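Local structure of hypothetical 39.9 kDa protein (Saccharomyces cerevisiae, 2GA8) at residues 26-31 with 288-293; 51-56 with 152-157; 236-241 with 250-255. The protein acts as an ATP-dependent kinase of the P-loop class that could take part in assembly of the endoplasmic reticulum membrane. All coordinates share one frame; numbering follows the deposited sequence.

Contact 1 of 3, residues 26-31 with 288-293; sequences CVILVG and GALLVY
Ile28 and Leu290 meet on adjacent parallel strands at the heart of a P-loop kinase sheet, where strand 25-30 leads into the phosphate-binding loop and strand 290-296 runs beside it. Their side chains cross at a slant, with Ile28 CG1 lying 3.8 Å from Leu290 CD1. Ile28 reaches that neighbour because CG1 is anti to its own carbonyl carbon (chi1 -79°), which swings the longer branch back toward the start of the strand. Its other branch, CG2, runs alongside Val292 and points the same way, 4.2 Å from CG1 of that valine. Shortening Ile28 to an alanine removes both branches and would probably leave Leu290 CD1 and Val292 CG1 without this neighbour, opening a gap beneath helix 275-285, whose Leu284 also packs on the isoleucine. The reverse face of the sheet carries Val27, Leu29, Leu291 and Tyr293, and helix 4-17 covers it through Val11, Leu14 and Leu7. Here Val27 CG1 touches the tyrosine ring at its edge, in the ring plane, 3.8 Å from Tyr293 CD2. Two residues further on, Leu29 CD1 comes against Tyr293 CB. Backbone bonds from both strands fix the pairing. Next to Val30 comes Gly31, the first residue of the probable ATP site; the last bond within 26-31 and 288-293 runs from Val30 N to Tyr293 O, 2.9 Å long.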
ATOM      1  N   CYS A  26       0.774  11.261   1.787  1.00 11.26           N
ATOM      2  CA  CYS A  26       0.262   9.903   1.875  1.00 12.74           C
ATOM      3  C   CYS A  26      -1.086   9.870   2.556  1.00 11.46           C
ATOM      4  O   CYS A  26      -1.388  10.698   3.411  1.00 11.51           O
ATOM      5  CB  CYS A  26       1.233   9.011   2.655  1.00 13.58           C
ATOM      6  SG  CYS A  26       2.809   8.694   1.809  1.00 16.65           S
ATOM      7  N   VAL A  27      -1.896   8.900   2.159  1.00 12.07           N
ATOM      8  CA  VAL A  27      -3.206   8.719   2.750  1.00 13.05           C
ATOM      9  C   VAL A  27      -3.310   7.263   3.154  1.00 12.65           C
ATOM     10  O   VAL A  27      -3.005   6.371   2.362  1.00 11.70           O
ATOM     11  CB  VAL A  27      -4.338   9.025   1.756  1.00 14.02           C
ATOM     12  CG1 VAL A  27      -5.693   8.776   2.425  1.00 15.60           C
ATOM     13  CG2 VAL A  27      -4.234  10.465   1.265  1.00 15.89           C
ATOM     14  N   ILE A  28      -3.696   7.033   4.402  1.00 12.26           N
ATOM     15  CA  ILE A  28      -3.894   5.681   4.905  1.00 12.66           C
ATOM     16  C   ILE A  28      -5.399   5.480   5.005  1.00 12.84           C
ATOM     17  O   ILE A  28      -6.107   6.320   5.562  1.00 12.66           O
ATOM     18  CB  ILE A  28      -3.284   5.477   6.315  1.00 13.31           C
ATOM     19  CG1 ILE A  28      -1.767   5.273   6.207  1.00 14.33           C
ATOM     20  CG2 ILE A  28      -3.935   4.254   6.993  1.00 13.38           C
ATOM     21  CD1 ILE A  28      -1.061   5.181   7.560  1.00 14.60           C
ATOM     22  N   LEU A  29      -5.884   4.382   4.433  1.00 11.12           N
ATOM     23  CA  LEU A  29      -7.301   4.059   4.488  1.00 11.13           C
ATOM     24  C   LEU A  29      -7.397   2.627   5.006  1.00 10.38           C
ATOM     25  O   LEU A  29      -6.960   1.687   4.340  1.00 12.27           O
ATOM     26  CB  LEU A  29      -7.938   4.153   3.096  1.00 11.82           C
ATOM     27  CG  LEU A  29      -9.411   3.735   3.035  1.00 12.91           C
ATOM     28  CD1 LEU A  29     -10.234   4.594   3.994  1.00 17.37           C
ATOM     29  CD2 LEU A  29      -9.927   3.879   1.600  1.00 17.32           C
ATOM     30  N   VAL A  30      -7.951   2.476   6.203  1.00  9.56           N
ATOM     31  CA  VAL A  30      -8.105   1.165   6.823  1.00 10.78           C
ATOM     32  C   VAL A  30      -9.570   0.778   6.973  1.00 11.09           C
ATOM     33  O   VAL A  30     -10.422   1.610   7.283  1.00 11.66           O
ATOM     34  CB  VAL A  30      -7.456   1.129   8.236  1.00 10.86           C
ATOM     35  CG1 VAL A  30      -7.913  -0.115   9.001  1.00 12.02           C
ATOM     36  CG2 VAL A  30      -5.940   1.132   8.113  1.00 12.06           C
ATOM     37  N   GLY A  31      -9.843  -0.501   6.759  1.00 11.91           N
ATOM     38  CA  GLY A  31     -11.193  -1.008   6.905  1.00 12.19           C
ATOM     39  C   GLY A  31     -11.126  -2.520   6.925  1.00 12.67           C
ATOM     40  O   GLY A  31     -10.209  -3.102   6.344  1.00 12.68           O
ATOM     41  N   GLY A 288       5.069  14.270   8.090  1.00 16.92           N
ATOM     42  CA  GLY A 288       4.336  15.505   8.302  1.00 15.84           C
ATOM     43  C   GLY A 288       3.331  15.727   7.181  1.00 15.37           C
ATOM     44  O   GLY A 288       2.736  16.803   7.056  1.00 13.38           O
ATOM     45  N   ALA A 289       3.138  14.703   6.356  1.00 13.60           N
ATOM     46  CA  ALA A 289       2.205  14.799   5.237  1.00 12.42           C
ATOM     47  C   ALA A 289       1.379  13.524   5.121  1.00 11.40           C
ATOM     48  O   ALA A 289       1.450  12.819   4.118  1.00 12.98           O
ATOM     49  CB  ALA A 289       2.970  15.052   3.938  1.00 12.53           C
ATOM     50  N   LEU A 290       0.591  13.247   6.155  1.00 11.66           N
ATOM     51  CA  LEU A 290      -0.249  12.058   6.192  1.00 10.93           C
ATOM     52  C   LEU A 290      -1.684  12.334   6.631  1.00 12.57           C
ATOM     53  O   LEU A 290      -1.921  13.074   7.583  1.00 11.04           O
ATOM     54  CB  LEU A 290       0.352  11.031   7.157  1.00 10.71           C
ATOM     55  CG  LEU A 290      -0.500   9.786   7.430  1.00 11.71           C
ATOM     56  CD1 LEU A 290      -0.488   8.893   6.197  1.00 11.11           C
ATOM     57  CD2 LEU A 290       0.042   9.033   8.636  1.00 14.66           C
ATOM     58  N   LEU A 291      -2.635  11.734   5.921  1.00 11.61           N
ATOM     59  CA  LEU A 291      -4.046  11.822   6.276  1.00 13.05           C
ATOM     60  C   LEU A 291      -4.397  10.372   6.587  1.00 12.28           C
ATOM     61  O   LEU A 291      -3.968   9.467   5.870  1.00 13.30           O
ATOM     62  CB  LEU A 291      -4.891  12.344   5.113  1.00 15.83           C
ATOM     63  CG  LEU A 291      -4.862  13.872   4.980  1.00 17.35           C
ATOM     64  CD1 LEU A 291      -5.737  14.308   3.818  1.00 18.75           C
ATOM     65  CD2 LEU A 291      -5.344  14.503   6.284  1.00 17.73           C
ATOM     66  N   VAL A 292      -5.146  10.154   7.662  1.00 10.93           N
ATOM     67  CA  VAL A 292      -5.523   8.810   8.087  1.00 11.08           C
ATOM     68  C   VAL A 292      -7.034   8.645   8.230  1.00 12.31           C
ATOM     69  O   VAL A 292      -7.683   9.419   8.931  1.00 12.35           O
ATOM     70  CB  VAL A 292      -4.864   8.467   9.440  1.00 10.87           C
ATOM     71  CG1 VAL A 292      -5.210   7.038   9.851  1.00 12.29           C
ATOM     72  CG2 VAL A 292      -3.348   8.647   9.336  1.00 13.29           C
ATOM     73  N   TYR A 293      -7.578   7.629   7.563  1.00 13.13           N
ATOM     74  CA  TYR A 293      -9.010   7.338   7.606  1.00 13.81           C
ATOM     75  C   TYR A 293      -9.248   5.891   7.993  1.00 15.86           C
ATOM     76  O   TYR A 293      -8.539   4.983   7.548  1.00 14.13           O
ATOM     77  CB  TYR A 293      -9.651   7.587   6.243  1.00 13.38           C
ATOM     78  CG  TYR A 293      -9.531   9.016   5.777  1.00 15.65           C
ATOM     79  CD1 TYR A 293     -10.307  10.025   6.350  1.00 14.41           C
ATOM     80  CD2 TYR A 293      -8.610   9.370   4.795  1.00 14.75           C
ATOM     81  CE1 TYR A 293     -10.165  11.353   5.956  1.00 16.07           C
ATOM     82  CE2 TYR A 293      -8.456  10.694   4.394  1.00 17.60           C
ATOM     83  CZ  TYR A 293      -9.234  11.679   4.978  1.00 17.98           C
ATOM     84  OH  TYR A 293      -9.070  12.990   4.587  1.00 18.03           O
TER

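Contact 2 of 3, residues 51-56 with 152-157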
ATOM      1  N   LYS A  51      -9.397  15.776 -11.857  1.00 16.62           N
ATOM      2  CA  LYS A  51      -9.300  17.204 -11.595  1.00 16.04           C
ATOM      3  C   LYS A  51      -8.004  17.736 -12.190  1.00 15.51           C
ATOM      4  O   LYS A  51      -7.974  18.825 -12.773  1.00 15.84           O
ATOM      5  CB  LYS A  51      -9.304  17.477 -10.090  1.00 15.42           C
ATOM      6  CG  LYS A  51     -10.645  17.286  -9.408  1.00 18.88           C
ATOM      7  CD  LYS A  51     -10.483  17.381  -7.897  1.00 22.56           C
ATOM      8  CE  LYS A  51     -11.823  17.414  -7.183  1.00 26.40           C
ATOM      9  NZ  LYS A  51     -12.589  18.652  -7.508  1.00 29.62           N
ATOM     10  N   TYR A  52      -6.928  16.969 -12.043  1.00 13.11           N
ATOM     11  CA  TYR A  52      -5.647  17.402 -12.576  1.00 13.59           C
ATOM     12  C   TYR A  52      -5.667  17.455 -14.101  1.00 13.82           C
ATOM     13  O   TYR A  52      -5.130  18.381 -14.706  1.00 14.28           O
ATOM     14  CB  TYR A  52      -4.525  16.468 -12.116  1.00 13.38           C
ATOM     15  CG  TYR A  52      -3.151  16.978 -12.484  1.00 12.95           C
ATOM     16  CD1 TYR A  52      -2.701  18.214 -12.021  1.00 15.27           C
ATOM     17  CD2 TYR A  52      -2.304  16.235 -13.308  1.00 14.87           C
ATOM     18  CE1 TYR A  52      -1.445  18.702 -12.367  1.00 13.52           C
ATOM     19  CE2 TYR A  52      -1.042  16.715 -13.663  1.00 14.64           C
ATOM     20  CZ  TYR A  52      -0.623  17.945 -13.189  1.00 12.85           C
ATOM     21  OH  TYR A  52       0.615  18.421 -13.532  1.00 14.39           O
ATOM     22  N   HIS A  53      -6.288  16.460 -14.723  1.00 14.11           N
ATOM     23  CA  HIS A  53      -6.359  16.420 -16.180  1.00 17.57           C
ATOM     24  C   HIS A  53      -7.155  17.612 -16.700  1.00 18.54           C
ATOM     25  O   HIS A  53      -6.802  18.212 -17.716  1.00 19.67           O
ATOM     26  CB  HIS A  53      -6.991  15.101 -16.631  1.00 17.68           C
ATOM     27  CG  HIS A  53      -6.171  13.895 -16.288  1.00 18.37           C
ATOM     28  ND1 HIS A  53      -6.717  12.637 -16.142  1.00 19.45           N
ATOM     29  CD2 HIS A  53      -4.842  13.755 -16.062  1.00 17.51           C
ATOM     30  CE1 HIS A  53      -5.762  11.775 -15.840  1.00 19.74           C
ATOM     31  NE2 HIS A  53      -4.614  12.428 -15.784  1.00 18.90           N
ATOM     32  N   THR A  54      -8.222  17.959 -15.991  1.00 19.63           N
ATOM     33  CA  THR A  54      -9.053  19.092 -16.374  1.00 19.82           C
ATOM     34  C   THR A  54      -8.217  20.366 -16.269  1.00 20.53           C
ATOM     35  O   THR A  54      -8.324  21.273 -17.099  1.00 18.42           O
ATOM     36  CB  THR A  54     -10.285  19.207 -15.449  1.00 21.36           C
ATOM     37  OG1 THR A  54     -11.098  18.032 -15.587  1.00 20.74           O
ATOM     38  CG2 THR A  54     -11.110  20.440 -15.801  1.00 23.01           C
ATOM     39  N   PHE A  55      -7.382  20.430 -15.239  1.00 20.00           N
ATOM     40  CA  PHE A  55      -6.511  21.578 -15.031  1.00 19.35           C
ATOM     41  C   PHE A  55      -5.545  21.723 -16.209  1.00 19.90           C
ATOM     42  O   PHE A  55      -5.358  22.818 -16.745  1.00 19.81           O
ATOM     43  CB  PHE A  55      -5.722  21.398 -13.731  1.00 17.31           C
ATOM     44  CG  PHE A  55      -4.607  22.388 -13.554  1.00 15.44           C
ATOM     45  CD1 PHE A  55      -4.869  23.695 -13.156  1.00 16.88           C
ATOM     46  CD2 PHE A  55      -3.287  22.014 -13.800  1.00 15.22           C
ATOM     47  CE1 PHE A  55      -3.832  24.620 -13.002  1.00 16.67           C
ATOM     48  CE2 PHE A  55      -2.247  22.928 -13.650  1.00 17.11           C
ATOM     49  CZ  PHE A  55      -2.520  24.233 -13.249  1.00 17.58           C
ATOM     50  N   LEU A  56      -4.939  20.610 -16.615  1.00 19.56           N
ATOM     51  CA  LEU A  56      -3.982  20.620 -17.720  1.00 18.86           C
ATOM     52  C   LEU A  56      -4.604  21.062 -19.038  1.00 18.55           C
ATOM     53  O   LEU A  56      -3.917  21.607 -19.895  1.00 18.69           O
ATOM     54  CB  LEU A  56      -3.357  19.234 -17.895  1.00 17.99           C
ATOM     55  CG  LEU A  56      -2.493  18.742 -16.733  1.00 18.45           C
ATOM     56  CD1 LEU A  56      -2.009  17.336 -17.033  1.00 19.96           C
ATOM     57  CD2 LEU A  56      -1.310  19.692 -16.512  1.00 18.09           C
ATOM     58  N   SER A 152      -2.504  11.435 -19.708  1.00 42.46           N
ATOM     59  CA  SER A 152      -1.480  10.424 -19.480  1.00 40.07           C
ATOM     60  C   SER A 152      -0.754  10.615 -18.149  1.00 36.84           C
ATOM     61  O   SER A 152      -0.250   9.654 -17.568  1.00 37.78           O
ATOM     62  CB  SER A 152      -0.464  10.449 -20.623  1.00 40.93           C
ATOM     63  OG  SER A 152       0.591   9.532 -20.387  1.00 44.40           O
ATOM     64  N   ILE A 153      -0.700  11.851 -17.667  1.00 32.10           N
ATOM     65  CA  ILE A 153      -0.026  12.135 -16.407  1.00 27.12           C
ATOM     66  C   ILE A 153      -0.982  12.065 -15.224  1.00 23.79           C
ATOM     67  O   ILE A 153      -1.952  12.820 -15.151  1.00 22.85           O
ATOM     68  CB  ILE A 153       0.634  13.532 -16.427  1.00 29.04           C
ATOM     69  CG1 ILE A 153       1.702  13.588 -17.521  1.00 29.44           C
ATOM     70  CG2 ILE A 153       1.251  13.843 -15.072  1.00 27.76           C
ATOM     71  CD1 ILE A 153       2.832  12.595 -17.335  1.00 30.03           C
ATOM     72  N   ASN A 154      -0.702  11.149 -14.304  1.00 18.88           N
ATOM     73  CA  ASN A 154      -1.520  10.993 -13.111  1.00 18.14           C
ATOM     74  C   ASN A 154      -0.703  11.371 -11.891  1.00 16.48           C
ATOM     75  O   ASN A 154       0.465  10.998 -11.779  1.00 17.05           O
ATOM     76  CB  ASN A 154      -2.011   9.552 -12.985  1.00 19.94           C
ATOM     77  CG  ASN A 154      -2.929   9.163 -14.117  1.00 22.56           C
ATOM     78  OD1 ASN A 154      -3.878   9.877 -14.424  1.00 21.78           O
ATOM     79  ND2 ASN A 154      -2.654   8.027 -14.748  1.00 27.28           N
ATOM     80  N   ILE A 155      -1.313  12.117 -10.978  1.00 14.79           N
ATOM     81  CA  ILE A 155      -0.599  12.534  -9.785  1.00 12.95           C
ATOM     82  C   ILE A 155      -0.959  11.709  -8.558  1.00 12.95           C
ATOM     83  O   ILE A 155      -0.328  11.836  -7.514  1.00 12.90           O
ATOM     84  CB  ILE A 155      -0.838  14.029  -9.477  1.00 13.66           C
ATOM     85  CG1 ILE A 155      -2.335  14.322  -9.360  1.00 14.67           C
ATOM     86  CG2 ILE A 155      -0.200  14.885 -10.573  1.00 15.11           C
ATOM     87  CD1 ILE A 155      -2.646  15.713  -8.817  1.00 12.68           C
ATOM     88  N   ALA A 156      -1.973  10.862  -8.683  1.00 13.24           N
ATOM     89  CA  ALA A 156      -2.384  10.027  -7.559  1.00 12.63           C
ATOM     90  C   ALA A 156      -2.322   8.559  -7.952  1.00 12.94           C
ATOM     91  O   ALA A 156      -2.678   8.185  -9.070  1.00 14.40           O
ATOM     92  CB  ALA A 156      -3.800  10.398  -7.118  1.00 12.04           C
ATOM     93  N   GLN A 157      -1.862   7.728  -7.022  1.00 11.73           N
ATOM     94  CA  GLN A 157      -1.756   6.295  -7.250  1.00 12.26           C
ATOM     95  C   GLN A 157      -2.173   5.588  -5.971  1.00 12.14           C
ATOM     96  O   GLN A 157      -2.073   6.156  -4.890  1.00 12.57           O
ATOM     97  CB  GLN A 157      -0.310   5.924  -7.598  1.00 12.52           C
ATOM     98  CG  GLN A 157      -0.064   4.440  -7.838  1.00 13.89           C
ATOM     99  CD  GLN A 157      -0.934   3.858  -8.939  1.00 14.58           C
ATOM    100  OE1 GLN A 157      -2.147   3.696  -8.775  1.00 16.40           O
ATOM    101  NE2 GLN A 157      -0.315   3.543 -10.072  1.00 16.60           N
TER
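Tyr52 and Ile155 bring the two backbones to within 7.5 Å, CA to CA, where one side of helix 47-58 lies against a loop that becomes a strand only at Ala156. One turn of helix thus offers two neighbouring residues, Tyr52 and His53, to Ile153, Asn154 and Ile155. The Tyr52 ring takes a methyl on one face: Ile155 CG2 sits 3.8 Å from the ring centroid and 18° off its normal, a CH-pi contact, while Leu56 CG of the same helix covers the opposite face. With CG anti to the backbone N (chi1 -172°), the ring lies beside Ile153, whose CG2 is 3.9 Å from Tyr52 CE2. In the fold, this joins a helix that follows the P-loop helix to the entrance of strand 156-160, an outermost strand of the parallel kinase sheet. Asn49 of the same helix helps by bonding Ala156 N, and Ser227 holds the tyrosine hydroxyl. Next along the helix, His53 NE2 donates to Ile153 O over 2.8 Å. The bond is bent, 132° at the hydrogen; the carbonyl oxygen lies close to the imidazole plane, yet NE2 stands well above the carbonyl plane. Asn154 OD1 also approaches the ring edge, 3.0 Å from His53 NE2.

Contact 3 of 3, residues 236-241 with 250-255; sequences DIFVPG and TPDQYC
A classic beta bulge interrupts the hairpin formed by strands 237-243 and 248-256, the latter an outermost strand of the mixed sheet, and Gln253 and Tyr254 together face Val239. The carbonyl of Val239 is gripped twice, by Gln253 N at 2.9 Å and by Tyr254 N at 3.2 Å, while Val239 N donates almost straight to Tyr254 O. Beyond the bulge, Gly241 and Thr250 bond each other in both directions. Having no side chain, Gly241 lets Gln253 CB settle 3.6 Å from Gly241 CA. On the same side, the Val239 and Tyr254 side chains cross at about a right angle; Val239 CG2, placed between its own N and carbonyl carbon, presses to 3.2 Å from Tyr254 CB, a tight fit. Tyr254 also presents its ring edge to Pro240 O. The other side carries Phe238, flanked by Asp252 and Cys255. Asp252 OD1 comes within 3.1 Å of Phe238 CB, and OD2 is hydrogen-bonded to the hydroxyl of the modified cysteine at position 121. Cys255 SG makes an oblique sulfur-aromatic contact with the Phe238 ring, 4.2 Å from its centroid. A mercury ion sits about 2 Å from the Cys255 side chain at its nearest, consistent with mercury-sulfur coordination, so the thiol beside the ring could probably still take up a heavy metal.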
ATOM      1  N   ASP A 236      11.155   5.453 -10.637  1.00 16.60           N
ATOM      2  CA  ASP A 236       9.886   4.741 -10.685  1.00 16.09           C
ATOM      3  C   ASP A 236       9.965   3.625  -9.653  1.00 16.94           C
ATOM      4  O   ASP A 236      10.976   2.935  -9.554  1.00 17.25           O
ATOM      5  CB  ASP A 236       9.644   4.116 -12.066  1.00 17.23           C
ATOM      6  CG  ASP A 236       9.261   5.139 -13.121  1.00 20.77           C
ATOM      7  OD1 ASP A 236       8.931   6.285 -12.758  1.00 20.44           O
ATOM      8  OD2 ASP A 236       9.276   4.784 -14.320  1.00 22.24           O
ATOM      9  N   ILE A 237       8.898   3.460  -8.881  1.00 16.27           N
ATOM     10  CA  ILE A 237       8.843   2.414  -7.869  1.00 15.22           C
ATOM     11  C   ILE A 237       7.689   1.504  -8.248  1.00 15.66           C
ATOM     12  O   ILE A 237       6.554   1.961  -8.370  1.00 16.26           O
ATOM     13  CB  ILE A 237       8.579   3.003  -6.473  1.00 13.91           C
ATOM     14  CG1 ILE A 237       9.698   3.976  -6.105  1.00 14.38           C
ATOM     15  CG2 ILE A 237       8.489   1.879  -5.439  1.00 14.55           C
ATOM     16  CD1 ILE A 237       9.404   4.800  -4.867  1.00 13.58           C
ATOM     17  N   PHE A 238       7.983   0.223  -8.446  1.00 15.90           N
ATOM     18  CA  PHE A 238       6.967  -0.754  -8.816  1.00 16.17           C
ATOM     19  C   PHE A 238       6.594  -1.623  -7.628  1.00 14.37           C
ATOM     20  O   PHE A 238       7.457  -2.203  -6.978  1.00 15.45           O
ATOM     21  CB  PHE A 238       7.484  -1.624  -9.958  1.00 19.12           C
ATOM     22  CG  PHE A 238       7.693  -0.863 -11.228  1.00 20.59           C
ATOM     23  CD1 PHE A 238       6.632  -0.635 -12.093  1.00 22.82           C
ATOM     24  CD2 PHE A 238       8.939  -0.317 -11.528  1.00 23.60           C
ATOM     25  CE1 PHE A 238       6.806   0.132 -13.244  1.00 24.51           C
ATOM     26  CE2 PHE A 238       9.121   0.451 -12.676  1.00 23.48           C
ATOM     27  CZ  PHE A 238       8.055   0.676 -13.532  1.00 24.28           C
ATOM     28  N   VAL A 239       5.300  -1.706  -7.352  1.00 15.15           N
ATOM     29  CA  VAL A 239       4.834  -2.493  -6.225  1.00 15.76           C
ATOM     30  C   VAL A 239       3.942  -3.636  -6.688  1.00 15.58           C
ATOM     31  O   VAL A 239       3.179  -3.501  -7.649  1.00 16.59           O
ATOM     32  CB  VAL A 239       4.083  -1.603  -5.199  1.00 18.13           C
ATOM     33  CG1 VAL A 239       4.989  -0.458  -4.751  1.00 18.70           C
ATOM     34  CG2 VAL A 239       2.819  -1.049  -5.804  1.00 21.96           C
ATOM     35  N   PRO A 240       4.037  -4.788  -6.009  1.00 15.12           N
ATOM     36  CA  PRO A 240       3.234  -5.959  -6.363  1.00 14.87           C
ATOM     37  C   PRO A 240       1.736  -5.761  -6.184  1.00 15.66           C
ATOM     38  O   PRO A 240       1.288  -4.892  -5.433  1.00 13.40           O
ATOM     39  CB  PRO A 240       3.789  -7.042  -5.444  1.00 14.40           C
ATOM     40  CG  PRO A 240       4.163  -6.260  -4.214  1.00 13.42           C
ATOM     41  CD  PRO A 240       4.851  -5.051  -4.810  1.00 15.97           C
ATOM     42  N   GLY A 241       0.971  -6.585  -6.891  1.00 16.27           N
ATOM     43  CA  GLY A 241      -0.474  -6.537  -6.806  1.00 19.38           C
ATOM     44  C   GLY A 241      -0.926  -7.952  -6.514  1.00 21.09           C
ATOM     45  O   GLY A 241      -0.102  -8.863  -6.468  1.00 23.98           O
ATOM     46  N   THR A 250       1.350 -10.716  -7.675  1.00 29.66           N
ATOM     47  CA  THR A 250       1.973 -10.605  -8.986  1.00 31.24           C
ATOM     48  C   THR A 250       2.796  -9.315  -9.031  1.00 31.19           C
ATOM     49  O   THR A 250       2.420  -8.305  -8.438  1.00 28.78           O
ATOM     50  CB  THR A 250       0.909 -10.608 -10.107  1.00 32.90           C
ATOM     51  OG1 THR A 250       1.553 -10.490 -11.382  1.00 35.18           O
ATOM     52  CG2 THR A 250      -0.073  -9.467  -9.921  1.00 31.89           C
ATOM     53  N   PRO A 251       3.934  -9.339  -9.739  1.00 31.45           N
ATOM     54  CA  PRO A 251       4.852  -8.205  -9.885  1.00 30.40           C
ATOM     55  C   PRO A 251       4.383  -6.940 -10.592  1.00 30.17           C
ATOM     56  O   PRO A 251       3.487  -6.959 -11.439  1.00 27.92           O
ATOM     57  CB  PRO A 251       6.052  -8.831 -10.591  1.00 31.26           C
ATOM     58  CG  PRO A 251       5.406  -9.850 -11.466  1.00 32.13           C
ATOM     59  CD  PRO A 251       4.417 -10.493 -10.519  1.00 31.75           C
ATOM     60  N   ASP A 252       5.026  -5.840 -10.214  1.00 29.37           N
ATOM     61  CA  ASP A 252       4.800  -4.509 -10.765  1.00 29.39           C
ATOM     62  C   ASP A 252       3.397  -4.170 -11.258  1.00 28.61           C
ATOM     63  O   ASP A 252       3.218  -3.804 -12.420  1.00 29.82           O
ATOM     64  CB  ASP A 252       5.796  -4.270 -11.900  1.00 31.81           C
ATOM     65  CG  ASP A 252       7.158  -4.858 -11.607  1.00 32.14           C
ATOM     66  OD1 ASP A 252       7.646  -4.697 -10.467  1.00 34.68           O
ATOM     67  OD2 ASP A 252       7.747  -5.480 -12.517  1.00 34.50           O
ATOM     68  N   GLN A 253       2.406  -4.262 -10.379  1.00 24.16           N
ATOM     69  CA  GLN A 253       1.034  -3.948 -10.762  1.00 23.98           C
ATOM     70  C   GLN A 253       0.733  -2.470 -10.582  1.00 22.69           C
ATOM     71  O   GLN A 253      -0.181  -1.928 -11.206  1.00 22.87           O
ATOM     72  CB  GLN A 253       0.051  -4.781  -9.938  1.00 25.80           C
ATOM     73  CG  GLN A 253       0.133  -6.260 -10.239  1.00 30.57           C
ATOM     74  CD  GLN A 253      -0.317  -6.586 -11.651  1.00 32.01           C
ATOM     75  OE1 GLN A 253       0.156  -7.544 -12.260  1.00 36.53           O
ATOM     76  NE2 GLN A 253      -1.246  -5.794 -12.174  1.00 34.74           N
ATOM     77  N   TYR A 254       1.505  -1.814  -9.724  1.00 19.65           N
ATOM     78  CA  TYR A 254       1.304  -0.400  -9.476  1.00 18.42           C
ATOM     79  C   TYR A 254       2.637   0.323  -9.559  1.00 18.14           C
ATOM     80  O   TYR A 254       3.616  -0.094  -8.945  1.00 19.28           O
ATOM     81  CB  TYR A 254       0.679  -0.193  -8.094  1.00 19.10           C
ATOM     82  CG  TYR A 254      -0.581  -1.000  -7.888  1.00 22.58           C
ATOM     83  CD1 TYR A 254      -1.810  -0.546  -8.363  1.00 23.67           C
ATOM     84  CD2 TYR A 254      -0.535  -2.244  -7.256  1.00 20.54           C
ATOM     85  CE1 TYR A 254      -2.965  -1.312  -8.212  1.00 25.14           C
ATOM     86  CE2 TYR A 254      -1.675  -3.015  -7.105  1.00 22.68           C
ATOM     87  CZ  TYR A 254      -2.887  -2.545  -7.585  1.00 24.36           C
ATOM     88  OH  TYR A 254      -4.018  -3.313  -7.437  1.00 26.29           O
ATOM     89  N   CYS A 255       2.677   1.393 -10.343  1.00 15.45           N
ATOM     90  CA  CYS A 255       3.894   2.170 -10.472  1.00 15.56           C
ATOM     91  C   CYS A 255       3.739   3.525  -9.808  1.00 13.67           C
ATOM     92  O   CYS A 255       2.778   4.252 -10.070  1.00 13.82           O
ATOM     93  CB  CYS A 255       4.259   2.405 -11.936  1.00 17.31           C
ATOM     94  SG  CYS A 255       5.687   3.519 -12.095  1.00 21.93           S
TER

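From the N terminus, segment 26-31 opens contact 1, and the chain must travel 256 residues before 288-293 closes it. Both other contacts form and finish within that span, one after the other, and none cross. Contact 2 joins 51-56 to 152-157 around a 95-residue excursion; contact 3 then closes a hairpin with just eight residues between its segments. Contacts 1 and 2 reach the same parallel sheet, with strand 262-267 lying between strands 25-30 and 156-160, but they do not touch. Contact 3 belongs to the mixed sheet. A probable hydrogen bond from Gln157 NE2 to Cys255 O, 3.2 Å, ties contact 3 to contact 2 and so bridges the two sheets.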